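Local coordinates for alpha-1,3-glucanase (PDB 7C7D), which probably hydrolyses internal alpha-1,3-glucosidic linkages in alpha-1,3-glucan, as a thermostable family GH87 glycoside hydrolase, at residues Q99-T104 with V188-A193; L112-S117 with V179-T184; G207-T212 with R229-A234; I432-Q437 with G448-D453; L474-Y479 with V487-T492. All blocks are in the same frame, centred on the assembly; numbering follows the deposited sequence.

Interaction 1 (Q99-T104 with V188-A193); sequences QRVEFT and VTVDVA. With CA (calcium ion), chain C.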
# COMPACT_ATOMS: atom_id res chain seq x y z
N GLN A 99 -22.87 10.27 -18.84
CA GLN A 99 -22.53 8.87 -18.91
C GLN A 99 -22.45 8.29 -17.52
O GLN A 99 -22.24 9.00 -16.53
CB GLN A 99 -21.22 8.70 -19.74
CG GLN A 99 -21.37 9.26 -21.18
CD GLN A 99 -20.09 9.32 -22.00
OE1 GLN A 99 -18.98 9.25 -21.48
NE2 GLN A 99 -20.26 9.51 -23.30
N ARG A 100 -22.68 6.99 -17.46
CA ARG A 100 -22.84 6.32 -16.20
C ARG A 100 -22.13 4.99 -16.26
O ARG A 100 -21.84 4.45 -17.33
CB ARG A 100 -24.32 6.11 -15.87
CG ARG A 100 -25.08 5.31 -16.91
CD ARG A 100 -26.58 5.39 -16.68
NE ARG A 100 -27.36 5.34 -17.92
CZ ARG A 100 -27.74 6.40 -18.62
NH1 ARG A 100 -27.42 7.63 -18.21
NH2 ARG A 100 -28.45 6.24 -19.72
N VAL A 101 -21.84 4.47 -15.08
CA VAL A 101 -21.37 3.10 -14.95
C VAL A 101 -22.26 2.43 -13.93
O VAL A 101 -22.50 2.98 -12.85
CB VAL A 101 -19.87 3.03 -14.58
CG1 VAL A 101 -19.59 3.83 -13.33
CG2 VAL A 101 -19.44 1.59 -14.40
N GLU A 102 -22.81 1.28 -14.30
CA GLU A 102 -23.82 0.58 -13.51
C GLU A 102 -23.18 -0.68 -12.97
O GLU A 102 -22.89 -1.61 -13.73
CB GLU A 102 -25.02 0.25 -14.38
CG GLU A 102 -26.14 -0.45 -13.65
CD GLU A 102 -27.35 -0.68 -14.54
OE1 GLU A 102 -27.37 -0.12 -15.66
OE2 GLU A 102 -28.27 -1.40 -14.11
N PHE A 103 -22.96 -0.72 -11.66
CA PHE A 103 -22.34 -1.85 -11.00
C PHE A 103 -23.40 -2.82 -10.52
O PHE A 103 -24.45 -2.42 -10.00
CB PHE A 103 -21.56 -1.38 -9.77
CG PHE A 103 -20.33 -0.58 -10.09
CD1 PHE A 103 -19.11 -1.20 -10.27
CD2 PHE A 103 -20.40 0.80 -10.19
CE1 PHE A 103 -17.98 -0.45 -10.55
CE2 PHE A 103 -19.28 1.55 -10.47
CZ PHE A 103 -18.06 0.92 -10.65
N THR A 104 -23.13 -4.11 -10.67
CA THR A 104 -23.90 -5.13 -9.99
C THR A 104 -23.29 -5.34 -8.62
O THR A 104 -22.10 -5.66 -8.50
CB THR A 104 -23.94 -6.43 -10.80
OG1 THR A 104 -24.64 -6.19 -12.02
CG2 THR A 104 -24.66 -7.51 -10.01
N VAL A 188 -15.40 12.28 -15.20
CA VAL A 188 -14.85 11.45 -14.14
C VAL A 188 -14.37 10.13 -14.75
O VAL A 188 -15.14 9.45 -15.44
CB VAL A 188 -15.87 11.18 -13.02
CG1 VAL A 188 -15.21 10.40 -11.88
CG2 VAL A 188 -16.49 12.48 -12.52
N THR A 189 -13.12 9.77 -14.48
CA THR A 189 -12.60 8.47 -14.87
C THR A 189 -12.70 7.57 -13.65
O THR A 189 -12.02 7.78 -12.65
CB THR A 189 -11.17 8.61 -15.37
OG1 THR A 189 -11.18 9.43 -16.55
CG2 THR A 189 -10.59 7.25 -15.73
N VAL A 190 -13.60 6.58 -13.72
CA VAL A 190 -13.89 5.70 -12.60
C VAL A 190 -13.05 4.43 -12.74
O VAL A 190 -13.10 3.75 -13.78
CB VAL A 190 -15.39 5.37 -12.53
CG1 VAL A 190 -15.68 4.48 -11.33
CG2 VAL A 190 -16.21 6.66 -12.44
N ASP A 191 -12.30 4.10 -11.70
CA ASP A 191 -11.39 2.96 -11.74
C ASP A 191 -12.02 1.68 -11.18
O ASP A 191 -12.03 0.63 -11.84
CB ASP A 191 -10.13 3.33 -10.96
CG ASP A 191 -9.10 2.22 -10.93
OD1 ASP A 191 -9.25 1.22 -11.69
OD2 ASP A 191 -8.13 2.35 -10.14
N VAL A 192 -12.51 1.76 -9.94
CA VAL A 192 -12.96 0.59 -9.19
C VAL A 192 -13.83 1.12 -8.06
O VAL A 192 -13.62 2.24 -7.57
CB VAL A 192 -11.74 -0.23 -8.68
CG1 VAL A 192 -10.75 0.63 -7.88
CG2 VAL A 192 -12.20 -1.45 -7.86
N ALA A 193 -14.83 0.34 -7.67
CA ALA A 193 -15.71 0.69 -6.56
C ALA A 193 -15.70 -0.43 -5.53
O ALA A 193 -15.71 -1.61 -5.88
CB ALA A 193 -17.14 0.92 -7.06
CA CA C . -10.00 -0.52 -12.93

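Interaction 2 (L112-S117 with V179-T184); sequences LTVAYS and VTLQAT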
# COMPACT_ATOMS: atom_id res chain seq x y z
N LEU A 112 -20.04 2.84 0.15
CA LEU A 112 -19.41 2.83 -1.16
C LEU A 112 -18.14 3.66 -1.11
O LEU A 112 -18.16 4.79 -0.62
CB LEU A 112 -20.38 3.45 -2.16
CG LEU A 112 -19.92 3.65 -3.60
CD1 LEU A 112 -19.60 2.31 -4.23
CD2 LEU A 112 -21.00 4.37 -4.39
N THR A 113 -17.03 3.10 -1.60
CA THR A 113 -15.81 3.86 -1.84
C THR A 113 -15.45 3.72 -3.31
O THR A 113 -15.47 2.61 -3.85
CB THR A 113 -14.65 3.36 -0.98
OG1 THR A 113 -15.01 3.44 0.40
CG2 THR A 113 -13.39 4.19 -1.21
N VAL A 114 -15.15 4.84 -3.97
CA VAL A 114 -14.88 4.86 -5.40
C VAL A 114 -13.51 5.47 -5.65
O VAL A 114 -13.23 6.58 -5.19
CB VAL A 114 -15.95 5.65 -6.16
CG1 VAL A 114 -15.65 5.66 -7.65
CG2 VAL A 114 -17.33 5.05 -5.90
N ALA A 115 -12.66 4.75 -6.38
CA ALA A 115 -11.39 5.29 -6.85
C ALA A 115 -11.60 5.90 -8.23
O ALA A 115 -12.18 5.25 -9.11
CB ALA A 115 -10.33 4.19 -6.90
N TYR A 116 -11.15 7.13 -8.41
CA TYR A 116 -11.51 7.90 -9.60
C TYR A 116 -10.43 8.94 -9.84
O TYR A 116 -9.62 9.23 -8.96
CB TYR A 116 -12.85 8.62 -9.39
CG TYR A 116 -12.66 9.75 -8.41
CD1 TYR A 116 -12.68 9.52 -7.04
CD2 TYR A 116 -12.35 11.04 -8.86
CE1 TYR A 116 -12.41 10.53 -6.13
CE2 TYR A 116 -12.07 12.05 -7.96
CZ TYR A 116 -12.11 11.80 -6.61
OH TYR A 116 -11.86 12.80 -5.71
N SER A 117 -10.47 9.55 -11.03
CA SER A 117 -9.65 10.71 -11.35
C SER A 117 -10.52 11.74 -12.06
O SER A 117 -11.42 11.38 -12.82
CB SER A 117 -8.50 10.30 -12.28
OG SER A 117 -7.65 11.39 -12.59
N VAL A 179 -25.95 -0.42 -8.43
CA VAL A 179 -25.51 0.90 -8.00
C VAL A 179 -24.90 1.57 -9.23
O VAL A 179 -23.95 1.05 -9.82
CB VAL A 179 -24.51 0.84 -6.84
CG1 VAL A 179 -23.91 2.22 -6.56
CG2 VAL A 179 -25.18 0.28 -5.60
N THR A 180 -25.45 2.72 -9.61
CA THR A 180 -25.02 3.43 -10.80
C THR A 180 -24.39 4.75 -10.40
O THR A 180 -24.94 5.49 -9.58
CB THR A 180 -26.20 3.67 -11.75
OG1 THR A 180 -26.76 2.41 -12.14
CG2 THR A 180 -25.73 4.41 -13.00
N LEU A 181 -23.23 5.03 -10.97
CA LEU A 181 -22.57 6.32 -10.82
C LEU A 181 -22.77 7.10 -12.11
O LEU A 181 -22.50 6.59 -13.20
CB LEU A 181 -21.07 6.12 -10.57
CG LEU A 181 -20.70 5.14 -9.45
CD1 LEU A 181 -19.19 5.07 -9.28
CD2 LEU A 181 -21.38 5.55 -8.15
N GLN A 182 -23.28 8.32 -11.99
CA GLN A 182 -23.65 9.14 -13.13
C GLN A 182 -22.91 10.47 -13.06
O GLN A 182 -23.08 11.24 -12.11
CB GLN A 182 -25.16 9.39 -13.15
CG GLN A 182 -25.64 10.19 -14.33
CD GLN A 182 -26.87 9.59 -14.96
OE1 GLN A 182 -26.85 8.46 -15.44
NE2 GLN A 182 -27.96 10.33 -14.93
N ALA A 183 -22.08 10.75 -14.07
CA ALA A 183 -21.37 12.02 -14.14
C ALA A 183 -22.34 13.11 -14.57
O ALA A 183 -23.24 12.86 -15.35
CB ALA A 183 -20.23 11.93 -15.15
N THR A 184 -22.17 14.32 -14.03
CA THR A 184 -23.11 15.40 -14.32
C THR A 184 -22.43 16.74 -14.56
O THR A 184 -22.90 17.53 -15.39
CB THR A 184 -24.15 15.56 -13.20
OG1 THR A 184 -23.49 15.89 -11.97
CG2 THR A 184 -24.99 14.31 -13.03

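Interaction 3 (G207-T212 with R229-A234); sequences GSVSVT and RDAIAA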
# COMPACT_ATOMS: atom_id res chain seq x y z
N GLY A 207 -17.52 4.69 31.41
CA GLY A 207 -16.33 5.20 32.05
C GLY A 207 -15.39 5.98 31.15
O GLY A 207 -14.38 6.50 31.65
N SER A 208 -15.68 6.08 29.86
CA SER A 208 -14.79 6.82 28.97
C SER A 208 -15.01 8.32 29.12
O SER A 208 -16.05 8.79 29.58
CB SER A 208 -15.00 6.38 27.52
OG SER A 208 -16.34 6.57 27.12
N VAL A 209 -13.99 9.08 28.72
CA VAL A 209 -14.01 10.54 28.77
C VAL A 209 -14.23 11.03 27.35
O VAL A 209 -13.41 10.78 26.47
CB VAL A 209 -12.69 11.09 29.33
CG1 VAL A 209 -12.67 12.61 29.27
CG2 VAL A 209 -12.46 10.59 30.74
N SER A 210 -15.33 11.75 27.12
CA SER A 210 -15.64 12.24 25.79
C SER A 210 -14.87 13.51 25.48
O SER A 210 -14.77 14.41 26.32
CB SER A 210 -17.14 12.51 25.66
OG SER A 210 -17.43 13.13 24.42
N VAL A 211 -14.33 13.60 24.26
CA VAL A 211 -13.64 14.81 23.83
C VAL A 211 -14.58 16.01 23.81
O VAL A 211 -14.15 17.15 24.02
CB VAL A 211 -12.92 14.62 22.48
CG1 VAL A 211 -11.83 13.59 22.59
CG2 VAL A 211 -13.91 14.25 21.39
N THR A 212 -15.87 15.78 23.53
CA THR A 212 -16.80 16.91 23.50
C THR A 212 -17.04 17.47 24.90
O THR A 212 -17.34 18.66 25.04
CB THR A 212 -18.11 16.52 22.82
OG1 THR A 212 -18.68 15.37 23.47
CG2 THR A 212 -17.87 16.20 21.35
N ARG A 229 -6.14 16.83 23.79
CA ARG A 229 -5.04 16.81 24.75
C ARG A 229 -5.57 16.72 26.18
O ARG A 229 -5.08 15.93 26.99
CB ARG A 229 -4.24 18.09 24.55
CG ARG A 229 -2.90 18.20 25.21
CD ARG A 229 -2.25 19.46 24.68
NE ARG A 229 -0.99 19.80 25.32
CZ ARG A 229 -0.47 21.02 25.31
NH1 ARG A 229 -1.13 22.01 24.71
NH2 ARG A 229 0.68 21.26 25.91
N ASP A 230 -6.59 17.53 26.50
CA ASP A 230 -7.17 17.51 27.84
C ASP A 230 -7.84 16.18 28.15
O ASP A 230 -7.74 15.67 29.27
CB ASP A 230 -8.17 18.65 28.00
CG ASP A 230 -7.51 20.02 28.00
OD1 ASP A 230 -6.29 20.10 28.22
OD2 ASP A 230 -8.23 21.02 27.79
N ALA A 231 -8.53 15.59 27.17
CA ALA A 231 -9.18 14.31 27.39
C ALA A 231 -8.16 13.21 27.64
O ALA A 231 -8.34 12.38 28.54
CB ALA A 231 -10.07 13.96 26.20
N ILE A 232 -7.07 13.21 26.87
CA ILE A 232 -6.01 12.22 27.06
C ILE A 232 -5.44 12.31 28.47
O ILE A 232 -5.24 11.30 29.15
CB ILE A 232 -4.93 12.38 25.98
CG1 ILE A 232 -5.49 11.95 24.62
CG2 ILE A 232 -3.68 11.58 26.33
CD1 ILE A 232 -4.60 12.33 23.45
N ALA A 233 -5.18 13.54 28.94
CA ALA A 233 -4.66 13.72 30.28
C ALA A 233 -5.65 13.24 31.34
O ALA A 233 -5.24 12.72 32.38
CB ALA A 233 -4.28 15.18 30.51
N ALA A 234 -6.95 13.40 31.09
CA ALA A 234 -7.97 13.02 32.06
C ALA A 234 -8.34 11.55 32.01
O ALA A 234 -9.03 11.07 32.91
CB ALA A 234 -9.23 13.87 31.85

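Interaction 4 (I432-Q437 with G448-D453); sequences IAISNQ and GTITVD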
# COMPACT_ATOMS: atom_id res chain seq x y z
N ILE A 432 7.37 -7.15 -4.39
CA ILE A 432 8.12 -7.28 -3.14
C ILE A 432 9.59 -7.08 -3.45
O ILE A 432 10.12 -7.69 -4.40
CB ILE A 432 7.90 -8.66 -2.48
CG1 ILE A 432 6.46 -8.81 -2.01
CG2 ILE A 432 8.88 -8.87 -1.33
CD1 ILE A 432 6.09 -10.23 -1.56
N ALA A 433 10.27 -6.26 -2.65
CA ALA A 433 11.71 -6.10 -2.71
C ALA A 433 12.33 -6.47 -1.37
O ALA A 433 11.91 -5.95 -0.33
CB ALA A 433 12.08 -4.66 -3.07
N ILE A 434 13.30 -7.38 -1.40
CA ILE A 434 14.11 -7.75 -0.24
C ILE A 434 15.50 -7.22 -0.54
O ILE A 434 16.15 -7.70 -1.48
CB ILE A 434 14.12 -9.28 -0.02
CG1 ILE A 434 12.70 -9.85 0.07
CG2 ILE A 434 14.99 -9.64 1.20
CD1 ILE A 434 11.84 -9.26 1.18
N SER A 435 15.95 -6.21 0.20
CA SER A 435 17.01 -5.35 -0.33
C SER A 435 18.03 -4.94 0.73
O SER A 435 17.70 -4.71 1.89
CB SER A 435 16.38 -4.09 -0.91
OG SER A 435 17.39 -3.21 -1.37
N ASN A 436 19.28 -4.82 0.27
CA ASN A 436 20.38 -4.22 1.03
C ASN A 436 20.73 -2.82 0.52
O ASN A 436 21.87 -2.36 0.67
CB ASN A 436 21.61 -5.13 1.05
CG ASN A 436 21.56 -6.15 2.18
OD1 ASN A 436 20.87 -5.95 3.18
ND2 ASN A 436 22.31 -7.24 2.03
N GLN A 437 19.78 -2.12 -0.10
CA GLN A 437 19.97 -0.72 -0.48
C GLN A 437 19.86 0.14 0.78
O GLN A 437 18.82 0.14 1.45
CB GLN A 437 18.92 -0.31 -1.51
CG GLN A 437 19.15 1.08 -2.09
CD GLN A 437 18.29 1.38 -3.31
OE1 GLN A 437 17.39 0.61 -3.65
NE2 GLN A 437 18.55 2.51 -3.96
N GLY A 448 19.93 -12.85 9.68
CA GLY A 448 19.07 -13.92 10.16
C GLY A 448 18.36 -14.59 9.01
O GLY A 448 18.98 -14.97 8.02
N THR A 449 17.04 -14.72 9.14
CA THR A 449 16.21 -15.35 8.13
C THR A 449 15.14 -14.37 7.68
O THR A 449 14.45 -13.76 8.51
CB THR A 449 15.53 -16.60 8.71
OG1 THR A 449 16.54 -17.50 9.18
CG2 THR A 449 14.69 -17.31 7.66
N ILE A 450 15.01 -14.21 6.37
CA ILE A 450 13.93 -13.42 5.79
C ILE A 450 12.95 -14.42 5.19
O ILE A 450 13.30 -15.14 4.24
CB ILE A 450 14.44 -12.45 4.72
CG1 ILE A 450 15.68 -11.68 5.21
CG2 ILE A 450 13.33 -11.51 4.30
CD1 ILE A 450 15.46 -10.81 6.44
N THR A 451 11.75 -14.46 5.74
CA THR A 451 10.73 -15.42 5.34
C THR A 451 9.70 -14.71 4.47
O THR A 451 9.00 -13.82 4.94
CB THR A 451 10.06 -15.99 6.59
OG1 THR A 451 11.04 -16.65 7.41
CG2 THR A 451 8.98 -16.98 6.23
N VAL A 452 9.62 -15.11 3.21
CA VAL A 452 8.70 -14.51 2.25
C VAL A 452 7.78 -15.63 1.78
O VAL A 452 8.12 -16.39 0.87
CB VAL A 452 9.47 -13.87 1.09
CG1 VAL A 452 8.50 -13.18 0.12
CG2 VAL A 452 10.53 -12.89 1.61
N ASP A 453 6.61 -15.76 2.40
CA ASP A 453 5.78 -16.96 2.26
C ASP A 453 4.34 -16.62 1.89
O ASP A 453 3.72 -15.77 2.53
CB ASP A 453 5.76 -17.76 3.56
CG ASP A 453 4.84 -18.96 3.49
OD1 ASP A 453 5.11 -19.87 2.68
OD2 ASP A 453 3.82 -18.97 4.20

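Interaction 5 (L474-Y479 with V487-T492); sequences LRVDSY and VDITDT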
# COMPACT_ATOMS: atom_id res chain seq x y z
N LEU A 474 9.14 -9.97 -7.90
CA LEU A 474 9.76 -10.16 -6.60
C LEU A 474 11.25 -10.08 -6.81
O LEU A 474 11.80 -10.84 -7.62
CB LEU A 474 9.38 -11.52 -6.00
CG LEU A 474 9.73 -11.81 -4.55
CD1 LEU A 474 8.82 -12.91 -4.01
CD2 LEU A 474 11.19 -12.20 -4.39
N ARG A 475 11.92 -9.17 -6.11
CA ARG A 475 13.37 -9.07 -6.27
C ARG A 475 14.10 -9.22 -4.95
O ARG A 475 13.61 -8.80 -3.89
CB ARG A 475 13.81 -7.81 -7.01
CG ARG A 475 13.87 -6.54 -6.19
CD ARG A 475 14.49 -5.42 -7.05
NE ARG A 475 14.73 -4.22 -6.25
CZ ARG A 475 13.80 -3.32 -5.96
NH1 ARG A 475 12.57 -3.44 -6.44
NH2 ARG A 475 14.12 -2.28 -5.20
N VAL A 476 15.27 -9.84 -5.03
CA VAL A 476 16.28 -9.83 -3.98
C VAL A 476 17.45 -9.02 -4.52
O VAL A 476 17.98 -9.32 -5.60
CB VAL A 476 16.72 -11.25 -3.59
CG1 VAL A 476 17.75 -11.19 -2.46
CG2 VAL A 476 15.52 -12.09 -3.17
N ASP A 477 17.83 -7.98 -3.78
CA ASP A 477 18.67 -6.90 -4.30
C ASP A 477 19.84 -6.66 -3.35
O ASP A 477 19.68 -6.03 -2.30
CB ASP A 477 17.81 -5.66 -4.47
CG ASP A 477 18.47 -4.56 -5.28
OD1 ASP A 477 19.71 -4.58 -5.45
OD2 ASP A 477 17.72 -3.66 -5.74
N SER A 478 21.03 -7.14 -3.72
CA SER A 478 22.24 -6.97 -2.91
C SER A 478 22.90 -5.62 -3.19
O SER A 478 24.08 -5.52 -3.54
CB SER A 478 23.19 -8.11 -3.22
OG SER A 478 23.43 -8.15 -4.62
N TYR A 479 22.12 -4.55 -3.00
CA TYR A 479 22.48 -3.25 -3.57
C TYR A 479 23.79 -2.71 -3.00
O TYR A 479 24.74 -2.44 -3.74
CB TYR A 479 21.32 -2.27 -3.38
CG TYR A 479 21.43 -1.00 -4.19
CD1 TYR A 479 22.39 -0.04 -3.89
CD2 TYR A 479 20.55 -0.74 -5.24
CE1 TYR A 479 22.49 1.13 -4.63
CE2 TYR A 479 20.64 0.43 -5.97
CZ TYR A 479 21.62 1.36 -5.66
OH TYR A 479 21.73 2.53 -6.38
N VAL A 487 17.34 -16.19 2.77
CA VAL A 487 16.09 -15.66 2.22
C VAL A 487 15.31 -16.84 1.67
O VAL A 487 15.75 -17.49 0.71
CB VAL A 487 16.33 -14.59 1.16
CG1 VAL A 487 15.01 -14.05 0.65
CG2 VAL A 487 17.20 -13.46 1.72
N ASP A 488 14.16 -17.13 2.28
CA ASP A 488 13.33 -18.28 1.94
C ASP A 488 12.04 -17.77 1.31
O ASP A 488 11.22 -17.16 2.01
CB ASP A 488 13.02 -19.10 3.18
CG ASP A 488 14.25 -19.71 3.80
OD1 ASP A 488 15.09 -20.23 3.05
OD2 ASP A 488 14.36 -19.70 5.04
N ILE A 489 11.87 -18.02 0.02
CA ILE A 489 10.74 -17.50 -0.75
C ILE A 489 9.87 -18.69 -1.11
O ILE A 489 10.22 -19.48 -2.00
CB ILE A 489 11.22 -16.74 -1.99
CG1 ILE A 489 12.16 -15.59 -1.59
CG2 ILE A 489 10.04 -16.23 -2.79
CD1 ILE A 489 13.05 -15.10 -2.71
N THR A 490 8.74 -18.83 -0.43
CA THR A 490 7.94 -20.04 -0.51
C THR A 490 6.49 -19.72 -0.85
O THR A 490 5.94 -18.70 -0.44
CB THR A 490 7.97 -20.83 0.80
OG1 THR A 490 7.55 -19.98 1.88
CG2 THR A 490 9.36 -21.33 1.10
N ASP A 491 5.87 -20.65 -1.58
CA ASP A 491 4.45 -20.60 -1.90
C ASP A 491 4.02 -19.24 -2.44
O ASP A 491 3.08 -18.61 -1.96
CB ASP A 491 3.60 -21.05 -0.71
CG ASP A 491 3.74 -22.52 -0.43
OD1 ASP A 491 4.34 -23.24 -1.27
OD2 ASP A 491 3.27 -22.97 0.62
N THR A 492 4.71 -18.81 -3.48
CA THR A 492 4.43 -17.53 -4.12
C THR A 492 3.59 -17.75 -5.37
O THR A 492 3.92 -18.60 -6.20
CB THR A 492 5.72 -16.81 -4.50
OG1 THR A 492 6.63 -16.82 -3.41
CG2 THR A 492 5.43 -15.36 -4.86

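Interaction 1 (Q99-T104 with V188-A193)
A193 lays its CB over one face of the F103 ring. The methyl carbon lies 4.0 Å from the centroid of that ring and 22° off its normal, a CH-pi contact shifted toward the rim, so that F103 CZ comes closest, 3.7 Å from A193 CB. The ring reaches across because F103 CG stands beside its own backbone N, opposite the carbonyl carbon (chi1 -69°). V190 comes at the same ring from the edge, near its plane, with V190 CG1 4.3 Å from F103 CZ. That methyl also meets V101 in a looser touch, V101 CG1 to V190 CG1 at 4.4 Å.

No hydrogen bond joins the two strands. They run in nearly the same direction, 19° apart, with axes 9.4 Å from each other, and belong to two antiparallel sheets packed face to face: a beta-sandwich, consistent with the galactose-binding-like clan of this domain. Strand 178-183 holds V101 and F103 in place through backbone bonds to L181 and V179, while L95 packs on both V101 and V190.

Beyond the apolar layer, the CB atoms of D191 and V192 both point away from strand 100-104, and both residues bond to the backbone of A115, as in a classic beta bulge. D191 there grips the calcium ion twice, through OD1 at 2.3 Å and its backbone O at 2.6 Å. E63, E65, S88 and Q91 supply further ligands.

Interaction 2 (L112-S117 with V179-T184)
L181 pushes its two methyls at different partners on strand 112-117, and the contact is built round that fork. Toward V114 it comes tip to tip: L181 CD1 meets both branches of the valine, with V114 CG2 at 3.9 Å and V114 CG1 equally near, so the leucine methyl sits against the end of the fork. With L112 the approach is different. The two leucines slide past each other in opposite directions and touch through one methyl each, L112 CD2 to L181 CD2 at 4.0 Å. A chi1 of 175° sends L112 CG out opposite the backbone N, and the same L112 CD2 also lies 4.2 Å from V179 CG1.

The strands themselves cross at -45° with axes 11.0 Å apart, a separation bridged by side chains alone. They face each other from the two sheets of the beta-sandwich: strand 109-117 pairs with 163-169 and 188-196, strand 178-183 with 100-104 and 123-130. L126 also packs on L181.

Every touching group is an aliphatic methyl, buried, with no polar bond across. Cohesion here probably comes from the exclusion of water and van der Waals contact rather than from directed bonds.

Interaction 3 (G207-T212 with R229-A234)
S210 OG and T212 OG1 lie 2.7 Å apart in a hydrogen bond that either hydroxyl could donate, and it ties together the far side of the chain whose two valines, V209 and V211, pack on the helix. S210 reaches that bond with OG swung opposite its backbone N (chi1 173°), while its CB points away from the helix segment.

A231 is the residue both valines share. Its CB lies 4.0 Å from V211 CG1 and 4.2 Å from V209 CG1, and each valine offers a single branch to it. The small alanine lets the backbones come close, with the CA atoms of V211 and A231 only 5.7 Å apart. V209 spreads further along the helix: its other branch, CG2, reaches the backbone O of A234 at 4.1 Å, and V209 CG1 brushes A234 CB at 4.5 Å. This last part lies at the exposed end of the contact, whereas A231 and V211 are buried. No hydrogen bond crosses between the segments.

Helix 225-234 is the one helix of the model and, as in pectate lyase-like folds, covers the N-terminal end of the parallel beta-helix. Strand 209-210 runs parallel to strand 238-242, bonded through V209 and V211 to V239 and W241. V240 of that strand packs on both V211 and A231, so the helix rests on the pair of strands, with Y247 beyond V211.

Interaction 4 (I432-Q437 with G448-D453)
The right-handed parallel beta-helix, the fold of the pectate lyase-like family, has an apolar interior, and here two faces of one coil meet across it. Strands 432-435 and 449-453 lie on different faces of the helix, run antiparallel at 170° with axes 10.1 Å apart, and share no hydrogen bond; their inward side chains span the gap.

I434 is the central residue. Its CD1 meets V452 CG2 at 3.9 Å, the two side chains reaching tip to tip. Its other branch, CG2, stands opposite the backbone N and lies 4.0 Å from I450 CG2, where the two isoleucines slide past each other in opposite directions. Both branches of I434 are thus engaged, and V452 is likewise split: its CG1 turns to I432, whose CD1 passes alongside at 4.2 Å. With I434 cut back to an alanine, I450 CG2 and V452 CG2 would probably lose their partner across the coil, and a gap is likely to open between the two faces.

Where strand 432-435 ends, S435 OG accepts a hydrogen bond from Q437 N (2.9 Å, 159° at the hydrogen), an ST turn just where the chain leaves the strand, and N436 continues the fixing by bonding L446 and S481.

Strand 432-435 sits between 407-410 and 474-477 in its sheet, with backbone bonds from A433 to I407 and I409 and from I432 to A473 and R475. Strand 449-458 is flanked by 415-423 and 486-495, and V452 packs against L474 of the following coil.

Interaction 5 (L474-Y479 with V487-T492)
Strands 474-477 and 487-490 run antiparallel, 172° between their directions and 10.4 Å between their axes, too far apart to pair and without a hydrogen bond between them. They are two faces of one coil of the parallel beta-helix, looking at each other across its interior, and L474 and V476 meet V487, I489 and T492 there.

I489 takes the middle. L474 lies alongside it, the two side chains passing in opposite directions and touching twice: L474 CD1 to I489 CG2 at 3.7 Å, and L474 CD2 to I489 CD1 at 3.8 Å. I489 CD1 also meets V476 CG2 at 3.9 Å, again sliding past. V476 presents that branch because CG2 is turned opposite the carbonyl carbon, with CG1 opposite the backbone N (chi1 -179°), and the same methyl reaches V487 CG1 at 4.3 Å. After the corner at D491, T492 comes back inward and sets its CG2 4.3 Å from L474 CD1. F502, V517 and V519 pack on I489 from the next strands.

The CB of R475 points away from strand 487-490, to the outer side of its sheet, where S430 and N405 bond its NH1. On that side R475 NE forms a salt bridge with D477 OD2 at 3.1 Å, meeting the anti side of the carboxylate, the oxygen nearly in the guanidinium plane.

In the fold
Interactions 1 and 2 work on the same two sheets of the calcium-binding sandwich, with centres about 5 Å apart: strands 100-104 and 178-183 pair in one sheet, 188-196 and 109-117 in the other. Interaction 1 adds an aromatic ring and backs onto the metal; interaction 2 is purely aliphatic. Interactions 4 and 5, centres about 6 Å apart, repeat one pattern in successive coils of the beta-helix, joined sheet to sheet and by a probable hydrogen bond between D453 OD1 and T490 OG1. All four are buried. Interaction 3 is partly exposed at the N-terminal end of the beta-helix, its centre about 42 Å from that of interaction 4, and sets small alanines of helix 225-234 against valines.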